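Local coordinates for protein tyrocidine synthase 2 (Brevibacillus parabrevis, PDB 6TA8) that belongs to the nonribosomal peptide synthetase family and forms a condensation domain, a pseudo-dimer of two alpha/beta lobes, at residues N56-L61 against H157-I162; K196-F201 against E313-R318; D279-A284 against K457-I462. One frame throughout, in Å; residues are numbered along the deposited sequence.

Contact 1 of 3, residues N56-L61 against H157-I162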
loop_
_atom_site.group_PDB
_atom_site.type_symbol
_atom_site.label_atom_id
_atom_site.label_comp_id
_atom_site.label_asym_id
_atom_site.label_seq_id
_atom_site.Cartn_x
_atom_site.Cartn_y
_atom_site.Cartn_z
ATOM N N ASN A 56 -7.816 6.076 4.493
ATOM C CA ASN A 56 -8.304 4.738 4.193
ATOM C C ASN A 56 -7.778 4.246 2.848
ATOM O O ASN A 56 -7.050 4.941 2.136
ATOM C CB ASN A 56 -9.837 4.712 4.189
ATOM C CG ASN A 56 -10.443 5.633 5.228
ATOM O OD1 ASN A 56 -9.908 5.794 6.325
ATOM N ND2 ASN A 56 -11.572 6.243 4.889
ATOM N N GLN A 57 -8.157 3.011 2.527
ATOM C CA GLN A 57 -8.050 2.437 1.195
ATOM C C GLN A 57 -9.417 1.883 0.827
ATOM O O GLN A 57 -10.119 1.334 1.682
ATOM C CB GLN A 57 -6.988 1.327 1.133
ATOM C CG GLN A 57 -5.555 1.833 1.075
ATOM C CD GLN A 57 -4.545 0.708 0.961
ATOM O OE1 GLN A 57 -4.844 -0.446 1.273
ATOM N NE2 GLN A 57 -3.338 1.039 0.513
ATOM N N ALA A 58 -9.805 2.033 -0.437
ATOM C CA ALA A 58 -11.147 1.648 -0.845
ATOM C C ALA A 58 -11.138 1.149 -2.281
ATOM O O ALA A 58 -10.279 1.526 -3.083
ATOM C CB ALA A 58 -12.130 2.817 -0.700
ATOM N N VAL A 59 -12.108 0.287 -2.591
ATOM C CA VAL A 59 -12.336 -0.204 -3.942
ATOM C C VAL A 59 -13.822 -0.084 -4.251
ATOM O O VAL A 59 -14.673 -0.183 -3.361
ATOM C CB VAL A 59 -11.854 -1.663 -4.130
ATOM C CG1 VAL A 59 -10.365 -1.785 -3.831
ATOM C CG2 VAL A 59 -12.657 -2.623 -3.259
ATOM N N MET A 60 -14.132 0.145 -5.524
ATOM C CA MET A 60 -15.505 0.261 -5.998
ATOM C C MET A 60 -15.778 -0.882 -6.963
ATOM O O MET A 60 -15.149 -0.964 -8.024
ATOM C CB MET A 60 -15.742 1.615 -6.674
ATOM C CG MET A 60 -17.154 1.820 -7.202
ATOM S SD MET A 60 -18.341 2.274 -5.922
ATOM C CE MET A 60 -17.810 3.940 -5.540
ATOM N N LEU A 61 -16.696 -1.766 -6.590
ATOM C CA LEU A 61 -17.044 -2.924 -7.399
ATOM C C LEU A 61 -18.326 -2.662 -8.181
ATOM O O LEU A 61 -19.072 -1.718 -7.913
ATOM C CB LEU A 61 -17.196 -4.167 -6.519
ATOM C CG LEU A 61 -16.031 -4.448 -5.568
ATOM C CD1 LEU A 61 -16.315 -5.670 -4.711
ATOM C CD2 LEU A 61 -14.735 -4.621 -6.345
ATOM N N HIS A 157 -23.391 -0.516 -7.933
ATOM C CA HIS A 157 -22.023 -0.213 -7.537
ATOM C C HIS A 157 -21.864 -0.474 -6.045
ATOM O O HIS A 157 -22.717 -0.073 -5.247
ATOM C CB HIS A 157 -21.667 1.240 -7.861
ATOM C CG HIS A 157 -21.791 1.584 -9.312
ATOM N ND1 HIS A 157 -20.768 1.382 -10.214
ATOM C CD2 HIS A 157 -22.814 2.121 -10.019
ATOM C CE1 HIS A 157 -21.157 1.777 -11.413
ATOM N NE2 HIS A 157 -22.393 2.230 -11.322
ATOM N N LEU A 158 -20.776 -1.145 -5.673
ATOM C CA LEU A 158 -20.512 -1.513 -4.285
ATOM C C LEU A 158 -19.186 -0.897 -3.857
ATOM O O LEU A 158 -18.129 -1.259 -4.386
ATOM C CB LEU A 158 -20.493 -3.030 -4.114
ATOM C CG LEU A 158 -20.448 -3.530 -2.668
ATOM C CD1 LEU A 158 -21.726 -3.160 -1.931
ATOM C CD2 LEU A 158 -20.210 -5.031 -2.621
ATOM N N LEU A 159 -19.245 0.025 -2.902
ATOM C CA LEU A 159 -18.061 0.673 -2.354
ATOM C C LEU A 159 -17.678 -0.000 -1.044
ATOM O O LEU A 159 -18.538 -0.242 -0.190
ATOM C CB LEU A 159 -18.312 2.164 -2.129
ATOM C CG LEU A 159 -17.228 2.945 -1.383
ATOM C CD1 LEU A 159 -15.935 2.972 -2.183
ATOM C CD2 LEU A 159 -17.702 4.356 -1.079
ATOM N N VAL A 160 -16.392 -0.306 -0.890
ATOM C CA VAL A 160 -15.861 -0.951 0.309
ATOM C C VAL A 160 -14.670 -0.120 0.769
ATOM O O VAL A 160 -13.578 -0.219 0.197
ATOM C CB VAL A 160 -15.457 -2.408 0.064
ATOM C CG1 VAL A 160 -14.904 -3.024 1.339
ATOM C CG2 VAL A 160 -16.640 -3.214 -0.454
ATOM N N ALA A 161 -14.870 0.696 1.800
ATOM C CA ALA A 161 -13.831 1.564 2.338
ATOM C C ALA A 161 -13.416 1.067 3.715
ATOM O O ALA A 161 -14.265 0.863 4.589
ATOM C CB ALA A 161 -14.314 3.013 2.422
ATOM N N ILE A 162 -12.113 0.868 3.902
ATOM C CA ILE A 162 -11.556 0.371 5.153
ATOM C C ILE A 162 -10.379 1.252 5.544
ATOM O O ILE A 162 -9.553 1.609 4.697
ATOM C CB ILE A 162 -11.109 -1.102 5.040
ATOM C CG1 ILE A 162 -12.228 -1.964 4.452
ATOM C CG2 ILE A 162 -10.689 -1.639 6.396
ATOM C CD1 ILE A 162 -11.839 -3.407 4.260
#
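Gln57, Val59 and Leu61 pair with Ile162, Val160 and Leu158 as antiparallel hydrogen-bonded pairs, joining strands 56-63 and 155-163 inside the mixed sheet of the N-terminal lobe. Six backbone bonds hold the three pairs, from Gln57 N to Ile162 O (2.9 Å) at one end to Leu61 N to Leu158 O (2.7 Å) at the other. The return bond from Leu158 N comes to Leu61 O from above the carbonyl plane, 43° out of it. Ala58 and Met60 form the non-hydrogen-bonded pairs with Ala161 and Leu159, and there the chains come closer, Ala58 CA lying 4.2 Å from Ala161 CA.

On this same face Met60 starts with CG anti to its backbone N (chi1 180°) and then bends twice, which lays SD across Leu159 at 3.8 Å from its CB and brings CE within 4.0 Å of Leu159 CD1. Leu159 CD1 also rests 3.6 Å from Val59 O. Helix 122-134 covers this face through Ser130 and Gln134; helix 169-187 covers the other, where Trp172, Phe176 and Phe179 meet Val59 and Leu158. At the edge of the contact, His157 ND1 is hydrogen-bonded to Ser403 OG. The chemistry is thus that of a sheet interior: the paired backbone groups satisfy one another, while both faces offer mainly hydrocarbon to the helices, beside the HHxxxDG signature that begins as strand 155-163 ends.

Contact 2 of 3, residues K196-F201 against E313-R318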
loop_
_atom_site.group_PDB
_atom_site.type_symbol
_atom_site.label_atom_id
_atom_site.label_comp_id
_atom_site.label_asym_id
_atom_site.label_seq_id
_atom_site.Cartn_x
_atom_site.Cartn_y
_atom_site.Cartn_z
ATOM N N LYS A 196 -9.323 -21.976 5.837
ATOM C CA LYS A 196 -8.818 -21.995 7.203
ATOM C C LYS A 196 -8.041 -20.721 7.513
ATOM O O LYS A 196 -7.380 -20.140 6.648
ATOM C CB LYS A 196 -7.926 -23.217 7.421
ATOM C CG LYS A 196 -8.661 -24.547 7.357
ATOM C CD LYS A 196 -9.535 -24.759 8.584
ATOM C CE LYS A 196 -10.234 -26.107 8.538
ATOM N NZ LYS A 196 -11.174 -26.204 7.387
ATOM N N LYS A 197 -8.130 -20.285 8.767
ATOM C CA LYS A 197 -7.424 -19.086 9.193
ATOM C C LYS A 197 -5.927 -19.349 9.283
ATOM O O LYS A 197 -5.489 -20.394 9.770
ATOM C CB LYS A 197 -7.938 -18.610 10.552
ATOM C CG LYS A 197 -9.398 -18.199 10.585
ATOM C CD LYS A 197 -9.719 -17.509 11.902
ATOM C CE LYS A 197 -11.205 -17.252 12.057
ATOM N NZ LYS A 197 -11.486 -16.428 13.266
ATOM N N THR A 198 -5.142 -18.389 8.811
ATOM C CA THR A 198 -3.704 -18.407 9.020
ATOM C C THR A 198 -3.406 -17.744 10.367
ATOM O O THR A 198 -4.293 -17.614 11.215
ATOM C CB THR A 198 -2.993 -17.731 7.844
ATOM O OG1 THR A 198 -3.679 -16.521 7.498
ATOM C CG2 THR A 198 -2.967 -18.659 6.637
ATOM N N ASP A 199 -2.166 -17.317 10.583
ATOM C CA ASP A 199 -1.805 -16.704 11.855
ATOM C C ASP A 199 -2.506 -15.361 12.011
ATOM O O ASP A 199 -2.521 -14.544 11.085
ATOM C CB ASP A 199 -0.291 -16.533 11.953
ATOM C CG ASP A 199 0.430 -17.851 12.169
ATOM O OD1 ASP A 199 -0.153 -18.748 12.814
ATOM O OD2 ASP A 199 1.577 -17.990 11.696
ATOM N N SER A 200 -3.093 -15.139 13.182
ATOM C CA SER A 200 -3.800 -13.898 13.448
ATOM C C SER A 200 -2.826 -12.723 13.492
ATOM O O SER A 200 -1.620 -12.884 13.701
ATOM C CB SER A 200 -4.565 -13.989 14.768
ATOM O OG SER A 200 -3.675 -14.018 15.870
ATOM N N PHE A 201 -3.372 -11.522 13.284
ATOM C CA PHE A 201 -2.566 -10.313 13.398
ATOM C C PHE A 201 -2.080 -10.088 14.823
ATOM O O PHE A 201 -1.060 -9.419 15.019
ATOM C CB PHE A 201 -3.361 -9.099 12.916
ATOM C CG PHE A 201 -2.536 -7.852 12.778
ATOM C CD1 PHE A 201 -1.742 -7.652 11.660
ATOM C CD2 PHE A 201 -2.551 -6.882 13.765
ATOM C CE1 PHE A 201 -0.979 -6.507 11.531
ATOM C CE2 PHE A 201 -1.791 -5.736 13.642
ATOM C CZ PHE A 201 -1.005 -5.548 12.523
ATOM N N GLU A 313 8.141 -19.928 12.375
ATOM C CA GLU A 313 7.371 -20.585 11.314
ATOM C C GLU A 313 6.001 -19.935 11.124
ATOM O O GLU A 313 4.998 -20.616 10.898
ATOM C CB GLU A 313 7.225 -22.084 11.585
ATOM C CG GLU A 313 8.539 -22.798 11.860
ATOM C CD GLU A 313 8.623 -23.334 13.276
ATOM O OE1 GLU A 313 7.562 -23.636 13.864
ATOM O OE2 GLU A 313 9.750 -23.456 13.802
ATOM N N MET A 314 5.958 -18.609 11.214
ATOM C CA MET A 314 4.701 -17.890 11.067
ATOM C C MET A 314 4.174 -18.008 9.640
ATOM O O MET A 314 4.936 -18.148 8.680
ATOM C CB MET A 314 4.881 -16.418 11.438
ATOM C CG MET A 314 5.428 -16.194 12.837
ATOM S SD MET A 314 4.309 -16.769 14.127
ATOM C CE MET A 314 2.984 -15.569 13.990
ATOM N N ASN A 315 2.850 -17.951 9.512
ATOM C CA ASN A 315 2.182 -18.072 8.218
ATOM C C ASN A 315 1.088 -17.015 8.146
ATOM O O ASN A 315 0.076 -17.119 8.845
ATOM C CB ASN A 315 1.603 -19.474 8.028
ATOM C CG ASN A 315 0.932 -19.652 6.682
ATOM O OD1 ASN A 315 1.199 -18.907 5.739
ATOM N ND2 ASN A 315 0.059 -20.647 6.584
ATOM N N VAL A 316 1.286 -16.003 7.302
ATOM C CA VAL A 316 0.311 -14.927 7.152
ATOM C C VAL A 316 -0.133 -14.833 5.697
ATOM O O VAL A 316 -0.292 -13.733 5.155
ATOM C CB VAL A 316 0.882 -13.583 7.641
ATOM C CG1 VAL A 316 0.874 -13.525 9.162
ATOM C CG2 VAL A 316 2.288 -13.374 7.102
ATOM N N THR A 317 -0.345 -15.986 5.057
ATOM C CA THR A 317 -0.776 -15.983 3.662
ATOM C C THR A 317 -2.213 -15.493 3.525
ATOM O O THR A 317 -2.524 -14.713 2.618
ATOM C CB THR A 317 -0.627 -17.381 3.059
ATOM O OG1 THR A 317 -1.138 -18.358 3.973
ATOM C CG2 THR A 317 0.837 -17.681 2.767
ATOM N N ARG A 318 -3.103 -15.939 4.413
ATOM C CA ARG A 318 -4.502 -15.533 4.400
ATOM C C ARG A 318 -4.819 -14.506 5.482
ATOM O O ARG A 318 -5.993 -14.309 5.816
ATOM C CB ARG A 318 -5.408 -16.755 4.557
ATOM C CG ARG A 318 -5.122 -17.878 3.574
ATOM C CD ARG A 318 -5.500 -17.480 2.160
ATOM N NE ARG A 318 -6.941 -17.294 2.017
ATOM C CZ ARG A 318 -7.536 -16.915 0.892
ATOM N NH1 ARG A 318 -6.814 -16.680 -0.195
ATOM N NH2 ARG A 318 -8.854 -16.770 0.853
#
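Asp199 turns its CG anti to the carbonyl carbon (chi1 -73°), which swings the carboxylate onto the backbone of Asn315, while Thr198 holds OG1 between its own N and carbonyl carbon (chi1 44°), facing Arg318. Two bonds then grip Asn315 from the same aspartate. Asp199 N points almost straight at Asn315 O (2.8 Å), and Asn315 N returns a bond to Asp199 OD2, met on its anti side and somewhat out of the carboxylate plane; its modelled length of 2.5 Å is doubtful, probably somewhat too short. The other oxygen, OD1, goes to Ser26, so the carboxylate is held at both ends. The bent chain of Met314 folds over the acid, with CE 3.6 Å from Asp199 OD2.

Beside this, the Thr198 methyl CG2 lies 3.6 Å from Asn315 ND2 and 3.2 Å from Thr317 OG1, the two threonine side chains crossing at about a right angle. Arg318 N makes only a weak bond to Thr198 OG1, whose stronger partner is Thr319; the guanidinium group of Arg318 leads away to a salt bridge with Asp178. Asn315 OD1 takes Thr317 OG1 (3.0 Å) and, weakly, Thr317 N, resembling an Asx turn. Overall, this loop-to-loop contact joins the segment ending at Ser200, the N-cap of helix 201-212, to the connection between strands 297-304 and 325-332.

Contact 3 of 3, residues D279-A284 against K457-I462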
loop_
_atom_site.group_PDB
_atom_site.type_symbol
_atom_site.label_atom_id
_atom_site.label_comp_id
_atom_site.label_asym_id
_atom_site.label_seq_id
_atom_site.Cartn_x
_atom_site.Cartn_y
_atom_site.Cartn_z
ATOM N N ASP A 279 13.409 -4.588 -9.911
ATOM C CA ASP A 279 14.735 -4.242 -10.411
ATOM C C ASP A 279 14.647 -3.280 -11.591
ATOM O O ASP A 279 15.353 -2.266 -11.633
ATOM C CB ASP A 279 15.495 -5.509 -10.808
ATOM C CG ASP A 279 15.874 -6.362 -9.613
ATOM O OD1 ASP A 279 16.050 -5.800 -8.511
ATOM O OD2 ASP A 279 15.996 -7.595 -9.776
ATOM N N LEU A 280 13.780 -3.581 -12.559
ATOM C CA LEU A 280 13.684 -2.758 -13.759
ATOM C C LEU A 280 12.974 -1.436 -13.487
ATOM O O LEU A 280 13.329 -0.408 -14.074
ATOM C CB LEU A 280 12.966 -3.530 -14.866
ATOM C CG LEU A 280 13.542 -4.908 -15.195
ATOM C CD1 LEU A 280 12.721 -5.592 -16.277
ATOM C CD2 LEU A 280 15.001 -4.794 -15.613
ATOM N N LEU A 281 11.974 -1.442 -12.603
ATOM C CA LEU A 281 11.235 -0.216 -12.321
ATOM C C LEU A 281 12.077 0.787 -11.544
ATOM O O LEU A 281 11.921 1.999 -11.732
ATOM C CB LEU A 281 9.955 -0.538 -11.550
ATOM C CG LEU A 281 8.857 -1.259 -12.333
ATOM C CD1 LEU A 281 7.606 -1.411 -11.484
ATOM C CD2 LEU A 281 8.545 -0.521 -13.626
ATOM N N LEU A 282 12.968 0.310 -10.671
ATOM C CA LEU A 282 13.814 1.221 -9.909
ATOM C C LEU A 282 15.014 1.699 -10.715
ATOM O O LEU A 282 15.523 2.798 -10.468
ATOM C CB LEU A 282 14.280 0.552 -8.615
ATOM C CG LEU A 282 13.218 0.388 -7.524
ATOM C CD1 LEU A 282 13.832 -0.185 -6.255
ATOM C CD2 LEU A 282 12.528 1.714 -7.242
ATOM N N THR A 283 15.478 0.894 -11.674
ATOM C CA THR A 283 16.576 1.323 -12.534
ATOM C C THR A 283 16.146 2.480 -13.427
ATOM O O THR A 283 16.837 3.502 -13.514
ATOM C CB THR A 283 17.075 0.148 -13.375
ATOM O OG1 THR A 283 17.488 -0.918 -12.512
ATOM C CG2 THR A 283 18.250 0.574 -14.244
ATOM N N ALA A 284 15.001 2.336 -14.100
ATOM C CA ALA A 284 14.469 3.426 -14.907
ATOM C C ALA A 284 14.069 4.626 -14.062
ATOM O O ALA A 284 14.036 5.748 -14.577
ATOM C CB ALA A 284 13.270 2.941 -15.723
ATOM N N LYS A 457 10.665 7.101 -21.169
ATOM C CA LYS A 457 11.716 6.934 -22.166
ATOM C C LYS A 457 12.827 6.005 -21.700
ATOM O O LYS A 457 13.639 5.576 -22.527
ATOM C CB LYS A 457 12.303 8.295 -22.549
ATOM C CG LYS A 457 13.291 8.869 -21.546
ATOM C CD LYS A 457 14.344 9.716 -22.244
ATOM C CE LYS A 457 15.166 10.521 -21.249
ATOM N NZ LYS A 457 14.385 11.644 -20.657
ATOM N N HIS A 458 12.886 5.685 -20.408
ATOM C CA HIS A 458 13.827 4.698 -19.895
ATOM C C HIS A 458 13.203 3.324 -19.712
ATOM O O HIS A 458 13.907 2.317 -19.834
ATOM C CB HIS A 458 14.419 5.169 -18.563
ATOM C CG HIS A 458 15.390 6.298 -18.701
ATOM N ND1 HIS A 458 15.052 7.609 -18.440
ATOM C CD2 HIS A 458 16.690 6.315 -19.080
ATOM C CE1 HIS A 458 16.102 8.383 -18.648
ATOM N NE2 HIS A 458 17.110 7.622 -19.037
ATOM N N LEU A 459 11.901 3.257 -19.421
ATOM C CA LEU A 459 11.219 1.968 -19.378
ATOM C C LEU A 459 11.180 1.331 -20.761
ATOM O O LEU A 459 11.452 0.135 -20.915
ATOM C CB LEU A 459 9.804 2.139 -18.824
ATOM C CG LEU A 459 9.660 2.272 -17.308
ATOM C CD1 LEU A 459 8.208 2.531 -16.932
ATOM C CD2 LEU A 459 10.184 1.030 -16.610
ATOM N N LEU A 460 10.841 2.120 -21.782
ATOM C CA LEU A 460 10.849 1.609 -23.148
ATOM C C LEU A 460 12.259 1.270 -23.610
ATOM O O LEU A 460 12.443 0.343 -24.407
ATOM C CB LEU A 460 10.212 2.627 -24.093
ATOM C CG LEU A 460 8.788 3.067 -23.749
ATOM C CD1 LEU A 460 8.354 4.221 -24.638
ATOM C CD2 LEU A 460 7.825 1.897 -23.870
ATOM N N GLY A 461 13.263 2.003 -23.125
ATOM C CA GLY A 461 14.633 1.702 -23.497
ATOM C C GLY A 461 15.150 0.418 -22.884
ATOM O O GLY A 461 15.999 -0.256 -23.473
ATOM N N ILE A 462 14.648 0.056 -21.701
ATOM C CA ILE A 462 15.100 -1.165 -21.045
ATOM C C ILE A 462 14.470 -2.393 -21.691
ATOM O O ILE A 462 15.157 -3.388 -21.953
ATOM C CB ILE A 462 14.801 -1.098 -19.535
ATOM C CG1 ILE A 462 15.757 -0.125 -18.844
ATOM C CG2 ILE A 462 14.906 -2.477 -18.905
ATOM C CD1 ILE A 462 15.506 0.027 -17.361
#
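Ile462, Ala284 and Leu459 bury the most surface where two helices of the C-terminal alpha/beta lobe of the condensation domain cross, helix 277-293 and the long helix 445-466 that comes last in the fold. The short segments run at 133° to each other with axes 9.3 Å apart; no hydrogen bond joins 279-284 to 457-462, and the contact is chiefly aliphatic.

Ala284 points directly at the partner helix, and its small side chain allows the backbones to draw close, so that three residues meet one methyl. Leu459 CD2 reaches Ala284 CB at 3.7 Å, His458 CB comes to 3.8 Å from the same atom, and Ile462 CD1 lies 4.0 Å away. Ile462 spreads its two branches along the other helix. With CG1 anti to the carbonyl carbon (chi1 -73°) and the chain extended beyond it, CD1 is laid over the turn between Leu280 O and Ala284 CB, whereas the branch methyl CG2 meets Leu280 CD2 at 4.0 Å. Leu459 starts off to one side of the partner helix and its end comes nearer, so CD2 sits between Ala284 CB and Leu281 CD2, 3.7 Å from the latter.

Behind the contact, Leu281 also packs on Phe385 and Tyr387 of strand 383-390, so the crossing is anchored to the sheet of this lobe, and the hydroxyl of Tyr455, one turn earlier on helix 445-466, bonds Leu281 O and so links the two helices. The His458 ring returns ND1 to Ser454 O of its own helix. Thr283 adds its methyl at the margin, CG2 facing Ile462 CD1, while its hydroxyl turns back along the helix: Thr283 OG1 donates to Asp279 O at 2.7 Å, and Thr283 N reaches that same oxygen from the opposite face of its carbonyl plane.

How the contacts relate
From the N terminus, contact 1 comes first, closing a loop of 95 residues and joining two strands of the N-terminal lobe's sheet. Contact 2 opens afterwards at 196-201. Contact 3 opens at 279-284 before contact 2 closes at 313-318, and itself closes at 457-462 near the end of the modelled chain; these two therefore cross, whereas contact 1 stands in series before both. None touches another: centres lie about 24 Å apart for contacts 1 and 2, and about 35 Å for contacts 2 and 3. Contact 2 ties the loop before helix 201-212 to the connection between strands 297-304 and 325-332; contact 3 ties helix 277-293 to the last helix, 445-466.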